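PDB 4YZT: cellulose hydrolase, which hydrolyses internal beta-1,4-glucosidic bonds of cellulose as a tri-modular endoglucanase of glycoside hydrolase family 5. Local coordinates for residues Asp62-Gly67 against Leu105-Tyr110; Ala66-Val71 against Glu325-Ala330; Val71-Thr76 against Glu99-Ala104; Phe109-Asn114 against Glu153-Glu158. All blocks are in the same frame, centred on the assembly; numbering follows the deposited sequence. Where two conformers were deposited one is given.

Contact 1 (Asp62-Gly67 against Leu105-Tyr110); sequences DIRDAG and LEREFY
Arg64 reaches from the last turn of helix 57-66 to the backbone of Arg107, while the edge of the Phe109 ring fits against the same helix. The Arg64 chain leaves trans to its own nitrogen (chi1 -171°) and bends at chi3, which lays one guanidinium face on the turn: Arg64 NH1 is 3.4 Å from Arg107 CG. Arg64 NH2 comes within 3.3 Å of Arg107 O, yet at an angle too poor for a hydrogen bond, so the contact is one of flat packing. Arg107 bends at chi2 and carries its own charge away, to salt bridges with Asp61 and Glu57; the two guanidinium planes stand 49° apart. Phe109 meets the helix edge-on, its CZ 3.5 Å from Arg64 N and 4.0 Å from Ile63 CG2, so that the ring edge meets the backbone between Ile63 and Arg64. Long, flexible arginine suits the exposed margin; isoleucine and phenylalanine suit the buried one. A type I turn, Leu105 to Glu108, joins helix 91-105 to strand 110-114 here, and behind it Phe109 rests on Val71 of strand 70-73 while Ile63 packs on Phe68 and Trp318.

Contact 2 (Ala66-Val71 against Glu325-Ala330); sequences AGFKSV and EIVIQA
Gly67 and Ile328 bring the two backbones nearest, their CA atoms 6.3 Å apart, where the chain leaves helix 57-66 by a Schellman motif and runs past helix 321-330. Glycine is required at this bend: phi is positive (108°), a CB would jam against the carbonyl of Ala66, and it would also press on Ile328 CG2. Ile328 CG1 packs 3.4 Å from Ala66 O, and Ile328 CD1 lies 3.7 Å from Gly67 C. That same CD1 crowns the Phe68 ring in a CH-pi contact, 3.7 Å above the centroid and only 5° from the ring normal, so all six ring carbons lie at nearly equal distance from one methyl. Phe68 turns its CG away from the carbonyl carbon (chi1 -67°), which swings the ring toward the helix, and its CE1 meets Val327 CG1 at 3.9 Å. Were Phe68 reduced to an alanine, the Ile328 methyl would probably lose the aromatic face it rests on, and a gap would open beside Val327. Trp35 and Trp303 also touch the Phe68 ring. A water lies 2.7 Å from Ala66 O and 3.0 Å from Glu325 OE1; more acceptors surround it than it has protons to give, so these bonds may be shared. Arg332, just past the helix, hydrogen-bonds both Gly67 O and Ile328 O. A methyl at the end of an isoleucine, over an aromatic face, needs no polar partner, which implies that between these two segments it is mainly dispersion and burial that hold, with water and Arg332 serving the polar atoms.

Contact 3 (Val71-Thr76 against Glu99-Ala104); sequences VRIPVT and EVTDWA
Ile73 sets its CG1 opposite the carbonyl carbon (chi1 -56°) and then runs on extended to CD1 (chi2 168°), a shape that drives the terminal methyl straight out from the strand into helix 91-105. There CD1 meets the helix at three residues: Thr101 CA at 4.1 Å, Ala104 CB also at 4.1 Å, and Val100 CG1 somewhat farther, at 4.3 Å. Val71, two residues back on the same side of the strand, places CG2 between its backbone nitrogen and carbonyl carbon, and from there that methyl touches Ala104 CB at 3.8 Å. Alanine suits this position because its single methyl receives both strand side chains while letting the helix come near. Strand and helix belong to one beta-alpha-beta unit, 70-73, 91-105 and 110-114, of the eight-stranded TIM barrel, and their short segments run antiparallel, at 178°, with axes 10.2 Å apart. Beta-branched residues serve well in such a layer, being compact and rigid near the backbone. Thr101 adds mainly its backbone carbon to the contact; its hydroxyl is hydrogen-bonded to Val97 O one turn earlier, which settles a polar atom in apolar surroundings. The layer continues, since Phe60 of helix 57-66 packs on Val100 and Ala104, and Val111 of the next strand touches both Ile73 and Ala104. Between the two outward-pointing residues, Arg72 faces the barrel interior, where its guanidinium forms salt bridges with Glu158 and with Glu271, a residue of the glycan pocket, and a hydrogen bond with Asn161, another pocket residue.

Contact 4 (Phe109-Asn114 against Glu153-Glu158); sequences FYVVLN and ERLLFE
Tyr110 and Arg154 form the partly exposed end of this strand pair, whereas the tightly packed part runs through Val111-Leu113 and Leu155-Glu158. In the buried part the bonds are short and straight: Leu156 N donates to Val111 O at 2.8 Å and 175°, and Leu113 N to Leu156 O at 3.0 Å. On the helix-facing side, Leu155 CD1 lies 3.9 Å from Val111 CG1. These are neighbouring parallel strands of the TIM barrel; Val111, Leu113 and Leu155 face its helices, while Val112, Leu156 and Glu158 face inward. Asn114 ND2 adds a weak, 3.4 Å bond to Glu158 OE1 and is also held by His116 ND1; that carboxylate is salt-bridged to Arg72, and Asn114 OD1 accepts from Val75 N. At the partly exposed end, broad face packing of side chains takes the place of buried apolar interlocking. Arg154 stretches its extended chain across one face of the Tyr110 ring, CG 3.7 Å from the centroid in a CH-pi contact, and the guanidinium, 24° from the ring plane, brings CZ to 3.5 Å from Tyr110 CE1. Without the ring, as with an alanine here, the Arg154 chain is likely to lose its flat support and turn more freely, although its NH1 also donates to Glu108 O.

All four contacts reach strand 70-73 or its neighbour 110-114. Contacts 3 and 4 have centres about 8 Å apart and are joined by Ile73 N to Val112 O at 2.8 Å, a probable hydrogen bond. Contact 1 shares Phe109 and Tyr110 with contact 4, and Ala66 and Gly67 with contact 2, whose centre lies about 10 Å away. Contact 2 brings in helix 321-330, from far along the sequence, and shares Val71 with contact 3, their centres about 18 Å apart. The bound cellotetraose lies nearer contact 4 than contact 3 by the side chains measured: about 7 Å from Asn114 and about 12 Å from Ile73.

Contact 1 (Asp62-Gly67 against Leu105-Tyr110)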
# COMPACT_ATOMS: atom_id res chain seq x y z
N ASP A 62 -1.03 -8.17 -17.48
CA ASP A 62 -1.15 -8.85 -16.20
C ASP A 62 -2.11 -8.09 -15.29
O ASP A 62 -2.90 -8.70 -14.56
CB ASP A 62 0.23 -8.98 -15.52
CG ASP A 62 1.15 -10.00 -16.22
OD1 ASP A 62 0.64 -10.87 -16.95
OD2 ASP A 62 2.38 -9.93 -16.02
N ILE A 63 -2.07 -6.77 -15.34
CA ILE A 63 -2.95 -5.97 -14.50
C ILE A 63 -4.38 -6.06 -15.03
O ILE A 63 -5.35 -6.06 -14.27
CB ILE A 63 -2.48 -4.51 -14.44
CG1 ILE A 63 -1.07 -4.47 -13.84
CG2 ILE A 63 -3.42 -3.69 -13.58
CD1 ILE A 63 -0.99 -5.03 -12.41
N ARG A 64 -4.50 -6.14 -16.34
CA ARG A 64 -5.81 -6.38 -16.94
C ARG A 64 -6.37 -7.74 -16.50
O ARG A 64 -7.55 -7.85 -16.13
CB ARG A 64 -5.71 -6.30 -18.47
CG ARG A 64 -7.04 -6.33 -19.20
CD ARG A 64 -6.75 -6.60 -20.66
NE ARG A 64 -7.54 -5.78 -21.55
CZ ARG A 64 -7.27 -5.59 -22.83
NH1 ARG A 64 -6.21 -6.17 -23.41
NH2 ARG A 64 -8.07 -4.82 -23.55
N ASP A 65 -5.52 -8.77 -16.53
CA ASP A 65 -5.96 -10.11 -16.15
C ASP A 65 -6.54 -10.12 -14.73
O ASP A 65 -7.48 -10.87 -14.45
CB ASP A 65 -4.81 -11.11 -16.21
CG ASP A 65 -4.40 -11.45 -17.62
OD1 ASP A 65 -5.12 -11.04 -18.57
OD2 ASP A 65 -3.39 -12.16 -17.78
N ALA A 66 -5.97 -9.29 -13.87
CA ALA A 66 -6.37 -9.19 -12.47
C ALA A 66 -7.77 -8.59 -12.29
O ALA A 66 -8.49 -8.93 -11.35
CB ALA A 66 -5.35 -8.38 -11.70
N GLY A 67 -8.14 -7.69 -13.20
CA GLY A 67 -9.46 -7.08 -13.16
C GLY A 67 -9.49 -5.63 -12.73
O GLY A 67 -10.56 -5.11 -12.41
N LEU A 105 -3.62 2.56 -22.34
CA LEU A 105 -4.86 2.96 -22.98
C LEU A 105 -5.37 1.90 -23.95
O LEU A 105 -6.58 1.70 -24.10
CB LEU A 105 -4.68 4.29 -23.73
CG LEU A 105 -4.57 5.53 -22.86
CD1 LEU A 105 -4.14 6.71 -23.73
CD2 LEU A 105 -5.91 5.82 -22.20
N GLU A 106 -4.46 1.22 -24.63
CA GLU A 106 -4.87 0.22 -25.61
C GLU A 106 -5.46 -1.02 -24.93
O GLU A 106 -6.08 -1.85 -25.59
CB GLU A 106 -3.69 -0.15 -26.50
CG GLU A 106 -3.29 1.00 -27.42
CD GLU A 106 -1.97 0.79 -28.10
OE1 GLU A 106 -1.35 -0.28 -27.93
OE2 GLU A 106 -1.54 1.72 -28.83
N ARG A 107 -5.28 -1.13 -23.62
CA ARG A 107 -5.89 -2.21 -22.85
C ARG A 107 -7.21 -1.75 -22.22
O ARG A 107 -7.75 -2.41 -21.34
CB ARG A 107 -4.92 -2.72 -21.78
CG ARG A 107 -4.00 -3.76 -22.38
CD ARG A 107 -2.56 -3.58 -22.01
NE ARG A 107 -1.75 -4.56 -22.75
CZ ARG A 107 -0.93 -4.25 -23.75
NH1 ARG A 107 -0.78 -2.98 -24.13
NH2 ARG A 107 -0.26 -5.21 -24.36
N GLU A 108 -7.70 -0.62 -22.72
CA GLU A 108 -8.98 -0.03 -22.34
C GLU A 108 -9.05 0.45 -20.90
O GLU A 108 -10.13 0.76 -20.40
CB GLU A 108 -10.12 -1.02 -22.60
CG GLU A 108 -10.17 -1.50 -24.02
CD GLU A 108 -11.15 -0.69 -24.84
OE1 GLU A 108 -11.02 0.55 -24.87
OE2 GLU A 108 -12.06 -1.31 -25.43
N PHE A 109 -7.90 0.53 -20.22
CA PHE A 109 -7.85 1.17 -18.90
C PHE A 109 -8.26 2.64 -18.95
O PHE A 109 -8.02 3.35 -19.95
CB PHE A 109 -6.43 1.11 -18.31
CG PHE A 109 -5.98 -0.26 -17.90
CD1 PHE A 109 -6.65 -0.97 -16.91
CD2 PHE A 109 -4.84 -0.82 -18.46
CE1 PHE A 109 -6.21 -2.24 -16.51
CE2 PHE A 109 -4.40 -2.08 -18.07
CZ PHE A 109 -5.09 -2.80 -17.10
N TYR A 110 -8.85 3.13 -17.87
CA TYR A 110 -8.82 4.56 -17.63
C TYR A 110 -7.45 4.82 -17.03
O TYR A 110 -6.97 4.04 -16.21
CB TYR A 110 -9.95 5.01 -16.72
CG TYR A 110 -11.27 5.11 -17.45
CD1 TYR A 110 -11.97 3.96 -17.78
CD2 TYR A 110 -11.79 6.34 -17.81
CE1 TYR A 110 -13.17 4.03 -18.45
CE2 TYR A 110 -13.00 6.42 -18.49
CZ TYR A 110 -13.68 5.26 -18.80
OH TYR A 110 -14.88 5.31 -19.47

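Contact 2 (Ala66-Val71 against Glu325-Ala330)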
# COMPACT_ATOMS: atom_id res chain seq x y z
N ALA A 66 -5.97 -9.29 -13.87
CA ALA A 66 -6.37 -9.19 -12.47
C ALA A 66 -7.77 -8.59 -12.29
O ALA A 66 -8.49 -8.93 -11.35
CB ALA A 66 -5.35 -8.38 -11.70
N GLY A 67 -8.14 -7.69 -13.20
CA GLY A 67 -9.46 -7.08 -13.16
C GLY A 67 -9.49 -5.63 -12.73
O GLY A 67 -10.56 -5.11 -12.41
N PHE A 68 -8.35 -4.95 -12.72
CA PHE A 68 -8.37 -3.51 -12.44
C PHE A 68 -8.97 -2.77 -13.63
O PHE A 68 -8.75 -3.15 -14.78
CB PHE A 68 -6.98 -2.99 -12.09
CG PHE A 68 -6.47 -3.53 -10.78
CD1 PHE A 68 -6.82 -2.91 -9.59
CD2 PHE A 68 -5.72 -4.69 -10.75
CE1 PHE A 68 -6.38 -3.41 -8.37
CE2 PHE A 68 -5.28 -5.20 -9.53
CZ PHE A 68 -5.62 -4.56 -8.35
N LYS A 69 -9.74 -1.73 -13.36
CA LYS A 69 -10.35 -0.94 -14.43
C LYS A 69 -9.52 0.30 -14.78
O LYS A 69 -9.66 0.88 -15.86
CB LYS A 69 -11.77 -0.51 -14.06
CG LYS A 69 -12.75 -1.66 -13.96
CD LYS A 69 -14.16 -1.11 -13.74
CE LYS A 69 -15.18 -2.21 -13.51
NZ LYS A 69 -16.52 -1.61 -13.24
N SER A 70 -8.66 0.73 -13.87
CA SER A 70 -7.86 1.92 -14.14
C SER A 70 -6.43 1.76 -13.61
O SER A 70 -6.17 0.96 -12.72
CB SER A 70 -8.51 3.16 -13.52
OG SER A 70 -8.62 3.05 -12.11
N VAL A 71 -5.50 2.51 -14.21
CA VAL A 71 -4.13 2.55 -13.74
C VAL A 71 -3.67 3.99 -13.60
O VAL A 71 -4.06 4.86 -14.38
CB VAL A 71 -3.15 1.77 -14.67
CG1 VAL A 71 -3.61 0.32 -14.84
CG2 VAL A 71 -3.01 2.45 -16.03
N GLU A 325 -7.61 -10.21 -4.64
CA GLU A 325 -8.97 -10.57 -5.01
C GLU A 325 -9.99 -9.78 -4.19
O GLU A 325 -11.05 -9.41 -4.71
CB GLU A 325 -9.22 -12.08 -4.83
CG GLU A 325 -8.34 -12.99 -5.70
CD GLU A 325 -8.51 -12.79 -7.20
OE1 GLU A 325 -9.45 -12.09 -7.64
OE2 GLU A 325 -7.70 -13.38 -7.95
N ILE A 326 -9.66 -9.50 -2.93
CA ILE A 326 -10.50 -8.67 -2.09
C ILE A 326 -10.67 -7.28 -2.72
O ILE A 326 -11.78 -6.77 -2.79
CB ILE A 326 -9.93 -8.56 -0.67
CG1 ILE A 326 -10.28 -9.83 0.12
CG2 ILE A 326 -10.49 -7.34 0.05
CD1 ILE A 326 -9.55 -9.95 1.45
N VAL A 327 -9.58 -6.68 -3.19
CA VAL A 327 -9.65 -5.35 -3.79
C VAL A 327 -10.49 -5.34 -5.06
O VAL A 327 -11.32 -4.46 -5.27
CB VAL A 327 -8.23 -4.80 -4.09
CG1 VAL A 327 -8.28 -3.58 -5.01
CG2 VAL A 327 -7.51 -4.45 -2.78
N ILE A 328 -10.30 -6.35 -5.90
CA ILE A 328 -11.06 -6.53 -7.13
C ILE A 328 -12.57 -6.63 -6.89
O ILE A 328 -13.37 -6.00 -7.59
CB ILE A 328 -10.56 -7.79 -7.88
CG1 ILE A 328 -9.12 -7.55 -8.34
CG2 ILE A 328 -11.49 -8.16 -9.04
CD1 ILE A 328 -8.96 -6.30 -9.18
N GLN A 329 -12.96 -7.43 -5.91
CA GLN A 329 -14.38 -7.62 -5.59
C GLN A 329 -14.95 -6.38 -4.88
O GLN A 329 -15.99 -5.84 -5.27
CB GLN A 329 -14.56 -8.87 -4.74
CG GLN A 329 -14.19 -10.16 -5.48
CD GLN A 329 -15.11 -10.42 -6.66
OE1 GLN A 329 -16.31 -10.20 -6.57
NE2 GLN A 329 -14.53 -10.89 -7.77
N ALA A 330 -14.26 -5.93 -3.84
CA ALA A 330 -14.74 -4.78 -3.09
C ALA A 330 -14.82 -3.53 -3.97
O ALA A 330 -15.71 -2.70 -3.81
CB ALA A 330 -13.84 -4.52 -1.88
O HOH W 1 -8.37 -11.42 -10.36

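Contact 3 (Val71-Thr76 against Glu99-Ala104)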
# COMPACT_ATOMS: atom_id res chain seq x y z
N VAL A 71 -5.50 2.51 -14.21
CA VAL A 71 -4.13 2.55 -13.74
C VAL A 71 -3.67 3.99 -13.60
O VAL A 71 -4.06 4.86 -14.38
CB VAL A 71 -3.15 1.77 -14.67
CG1 VAL A 71 -3.61 0.32 -14.84
CG2 VAL A 71 -3.01 2.45 -16.03
N ARG A 72 -2.87 4.23 -12.57
CA ARG A 72 -2.20 5.51 -12.39
C ARG A 72 -0.73 5.35 -12.74
O ARG A 72 -0.08 4.44 -12.25
CB ARG A 72 -2.36 6.02 -10.96
CG ARG A 72 -1.63 7.31 -10.62
CD ARG A 72 -2.27 7.87 -9.36
NE ARG A 72 -1.78 9.16 -8.85
CZ ARG A 72 -0.87 9.31 -7.89
NH1 ARG A 72 -0.24 8.26 -7.36
NH2 ARG A 72 -0.56 10.54 -7.47
N ILE A 73 -0.23 6.24 -13.60
CA ILE A 73 1.16 6.17 -14.04
C ILE A 73 1.89 7.41 -13.54
O ILE A 73 1.89 8.45 -14.20
CB ILE A 73 1.27 6.07 -15.59
CG1 ILE A 73 0.47 4.87 -16.12
CG2 ILE A 73 2.73 5.96 -16.04
CD1 ILE A 73 0.30 4.86 -17.63
N PRO A 74 2.49 7.30 -12.35
CA PRO A 74 3.26 8.44 -11.84
C PRO A 74 4.50 8.66 -12.68
O PRO A 74 5.17 7.70 -13.05
CB PRO A 74 3.61 8.03 -10.40
CG PRO A 74 3.43 6.59 -10.32
CD PRO A 74 2.38 6.21 -11.35
N VAL A 75 4.79 9.93 -12.99
CA VAL A 75 5.97 10.27 -13.78
C VAL A 75 6.72 11.43 -13.14
O VAL A 75 6.14 12.49 -12.85
CB VAL A 75 5.60 10.65 -15.22
CG1 VAL A 75 6.85 11.08 -15.99
CG2 VAL A 75 4.90 9.50 -15.93
N THR A 76 8.01 11.22 -12.90
CA THR A 76 8.87 12.28 -12.41
C THR A 76 9.63 12.84 -13.61
O THR A 76 10.40 12.12 -14.26
CB THR A 76 9.81 11.76 -11.32
OG1 THR A 76 9.02 11.28 -10.22
CG2 THR A 76 10.75 12.87 -10.83
N GLU A 99 4.70 6.00 -25.03
CA GLU A 99 4.69 4.55 -25.26
C GLU A 99 4.00 3.80 -24.11
O GLU A 99 3.11 2.98 -24.34
CB GLU A 99 6.11 4.02 -25.45
CG GLU A 99 6.21 2.50 -25.52
CD GLU A 99 7.59 2.02 -25.92
OE1 GLU A 99 8.55 2.19 -25.13
OE2 GLU A 99 7.72 1.48 -27.03
N VAL A 100 4.40 4.11 -22.88
CA VAL A 100 3.83 3.43 -21.72
C VAL A 100 2.37 3.84 -21.55
O VAL A 100 1.53 2.99 -21.27
CB VAL A 100 4.64 3.72 -20.43
CG1 VAL A 100 3.91 3.22 -19.20
CG2 VAL A 100 6.02 3.10 -20.52
N THR A 101 2.06 5.11 -21.75
CA THR A 101 0.68 5.56 -21.61
C THR A 101 -0.21 4.86 -22.65
O THR A 101 -1.32 4.43 -22.33
CB THR A 101 0.54 7.09 -21.74
OG1 THR A 101 1.33 7.73 -20.74
CG2 THR A 101 -0.90 7.51 -21.52
N ASP A 102 0.28 4.74 -23.88
CA ASP A 102 -0.48 4.09 -24.95
C ASP A 102 -0.75 2.61 -24.65
O ASP A 102 -1.85 2.12 -24.87
CB ASP A 102 0.24 4.22 -26.30
CG ASP A 102 -0.02 5.55 -26.98
OD1 ASP A 102 -0.97 6.26 -26.58
OD2 ASP A 102 0.72 5.88 -27.94
N TRP A 103 0.26 1.92 -24.13
CA TRP A 103 0.09 0.53 -23.72
C TRP A 103 -1.09 0.35 -22.77
O TRP A 103 -1.89 -0.59 -22.92
CB TRP A 103 1.38 -0.00 -23.06
CG TRP A 103 2.46 -0.34 -24.05
CD1 TRP A 103 2.33 -0.54 -25.40
CD2 TRP A 103 3.86 -0.52 -23.75
NE1 TRP A 103 3.55 -0.85 -25.96
CE2 TRP A 103 4.50 -0.83 -24.97
CE3 TRP A 103 4.61 -0.45 -22.58
CZ2 TRP A 103 5.88 -1.07 -25.04
CZ3 TRP A 103 5.97 -0.69 -22.66
CH2 TRP A 103 6.59 -0.99 -23.88
N ALA A 104 -1.21 1.25 -21.80
CA ALA A 104 -2.30 1.17 -20.84
C ALA A 104 -3.61 1.49 -21.54
O ALA A 104 -4.61 0.78 -21.37
CB ALA A 104 -2.06 2.13 -19.67

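Contact 4 (Phe109-Asn114 against Glu153-Glu158)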
# COMPACT_ATOMS: atom_id res chain seq x y z
N PHE A 109 -7.90 0.53 -20.22
CA PHE A 109 -7.85 1.17 -18.90
C PHE A 109 -8.26 2.64 -18.95
O PHE A 109 -8.02 3.35 -19.95
CB PHE A 109 -6.43 1.11 -18.31
CG PHE A 109 -5.98 -0.26 -17.90
CD1 PHE A 109 -6.65 -0.97 -16.91
CD2 PHE A 109 -4.84 -0.82 -18.46
CE1 PHE A 109 -6.21 -2.24 -16.51
CE2 PHE A 109 -4.40 -2.08 -18.07
CZ PHE A 109 -5.09 -2.80 -17.10
N TYR A 110 -8.85 3.13 -17.87
CA TYR A 110 -8.82 4.56 -17.63
C TYR A 110 -7.45 4.82 -17.03
O TYR A 110 -6.97 4.04 -16.21
CB TYR A 110 -9.95 5.01 -16.72
CG TYR A 110 -11.27 5.11 -17.45
CD1 TYR A 110 -11.97 3.96 -17.78
CD2 TYR A 110 -11.79 6.34 -17.81
CE1 TYR A 110 -13.17 4.03 -18.45
CE2 TYR A 110 -13.00 6.42 -18.49
CZ TYR A 110 -13.68 5.26 -18.80
OH TYR A 110 -14.88 5.31 -19.47
N VAL A 111 -6.80 5.90 -17.45
CA VAL A 111 -5.39 6.08 -17.14
C VAL A 111 -5.15 7.47 -16.54
O VAL A 111 -5.63 8.46 -17.09
CB VAL A 111 -4.50 5.91 -18.40
CG1 VAL A 111 -3.02 6.11 -18.06
CG2 VAL A 111 -4.74 4.54 -19.06
N VAL A 112 -4.44 7.53 -15.40
CA VAL A 112 -4.07 8.79 -14.78
C VAL A 112 -2.59 9.09 -15.03
O VAL A 112 -1.71 8.34 -14.60
CB VAL A 112 -4.34 8.78 -13.27
CG1 VAL A 112 -3.84 10.07 -12.58
CG2 VAL A 112 -5.83 8.57 -13.02
N LEU A 113 -2.32 10.20 -15.72
CA LEU A 113 -0.94 10.61 -15.97
C LEU A 113 -0.65 11.85 -15.14
O LEU A 113 -1.46 12.78 -15.13
CB LEU A 113 -0.72 10.89 -17.46
CG LEU A 113 0.65 11.43 -17.92
CD1 LEU A 113 1.76 10.40 -17.76
CD2 LEU A 113 0.57 11.93 -19.37
N ASN A 114 0.48 11.88 -14.42
CA ASN A 114 0.73 13.04 -13.55
C ASN A 114 2.12 13.63 -13.65
O ASN A 114 2.91 13.26 -14.52
CB ASN A 114 0.42 12.68 -12.07
CG ASN A 114 1.53 11.87 -11.37
OD1 ASN A 114 2.64 11.68 -11.88
ND2 ASN A 114 1.23 11.44 -10.15
N GLU A 153 -10.68 10.09 -24.12
CA GLU A 153 -11.17 10.65 -22.86
C GLU A 153 -10.91 9.73 -21.67
O GLU A 153 -11.19 10.11 -20.52
CB GLU A 153 -12.68 10.94 -22.98
CG GLU A 153 -13.52 9.67 -23.18
CD GLU A 153 -14.95 9.93 -23.63
OE1 GLU A 153 -15.73 10.55 -22.87
OE2 GLU A 153 -15.30 9.52 -24.76
N ARG A 154 -10.41 8.52 -21.92
CA ARG A 154 -10.03 7.63 -20.83
C ARG A 154 -8.68 8.04 -20.23
O ARG A 154 -8.26 7.49 -19.21
CB ARG A 154 -9.98 6.17 -21.29
CG ARG A 154 -11.36 5.63 -21.65
CD ARG A 154 -11.45 4.11 -21.74
NE ARG A 154 -12.84 3.74 -22.00
CZ ARG A 154 -13.42 2.58 -21.66
NH1 ARG A 154 -12.73 1.63 -21.04
NH2 ARG A 154 -14.70 2.39 -21.94
N LEU A 155 -8.02 9.02 -20.83
CA LEU A 155 -6.80 9.54 -20.21
C LEU A 155 -7.13 10.81 -19.41
O LEU A 155 -7.72 11.76 -19.94
CB LEU A 155 -5.72 9.82 -21.25
CG LEU A 155 -4.40 10.45 -20.74
CD1 LEU A 155 -3.63 9.54 -19.77
CD2 LEU A 155 -3.52 10.87 -21.91
N LEU A 156 -6.76 10.78 -18.13
CA LEU A 156 -6.96 11.88 -17.20
C LEU A 156 -5.60 12.53 -16.90
O LEU A 156 -4.58 11.84 -16.87
CB LEU A 156 -7.60 11.40 -15.89
CG LEU A 156 -9.04 10.83 -15.90
CD1 LEU A 156 -9.06 9.39 -16.36
CD2 LEU A 156 -9.67 10.94 -14.52
N PHE A 157 -5.59 13.84 -16.67
CA PHE A 157 -4.37 14.52 -16.21
C PHE A 157 -4.47 14.84 -14.73
O PHE A 157 -5.48 15.41 -14.29
CB PHE A 157 -4.11 15.84 -16.95
CG PHE A 157 -3.84 15.70 -18.43
CD1 PHE A 157 -3.42 14.52 -18.99
CD2 PHE A 157 -4.00 16.81 -19.26
CE1 PHE A 157 -3.17 14.43 -20.37
CE2 PHE A 157 -3.75 16.73 -20.64
CZ PHE A 157 -3.33 15.54 -21.19
N GLU A 158 -3.43 14.52 -13.96
CA GLU A 158 -3.33 14.93 -12.56
C GLU A 158 -2.22 15.98 -12.42
O GLU A 158 -1.05 15.70 -12.67
CB GLU A 158 -3.07 13.73 -11.65
CG GLU A 158 -2.83 14.14 -10.19
CD GLU A 158 -2.43 12.96 -9.31
OE1 GLU A 158 -2.15 11.88 -9.85
OE2 GLU A 158 -2.39 13.14 -8.07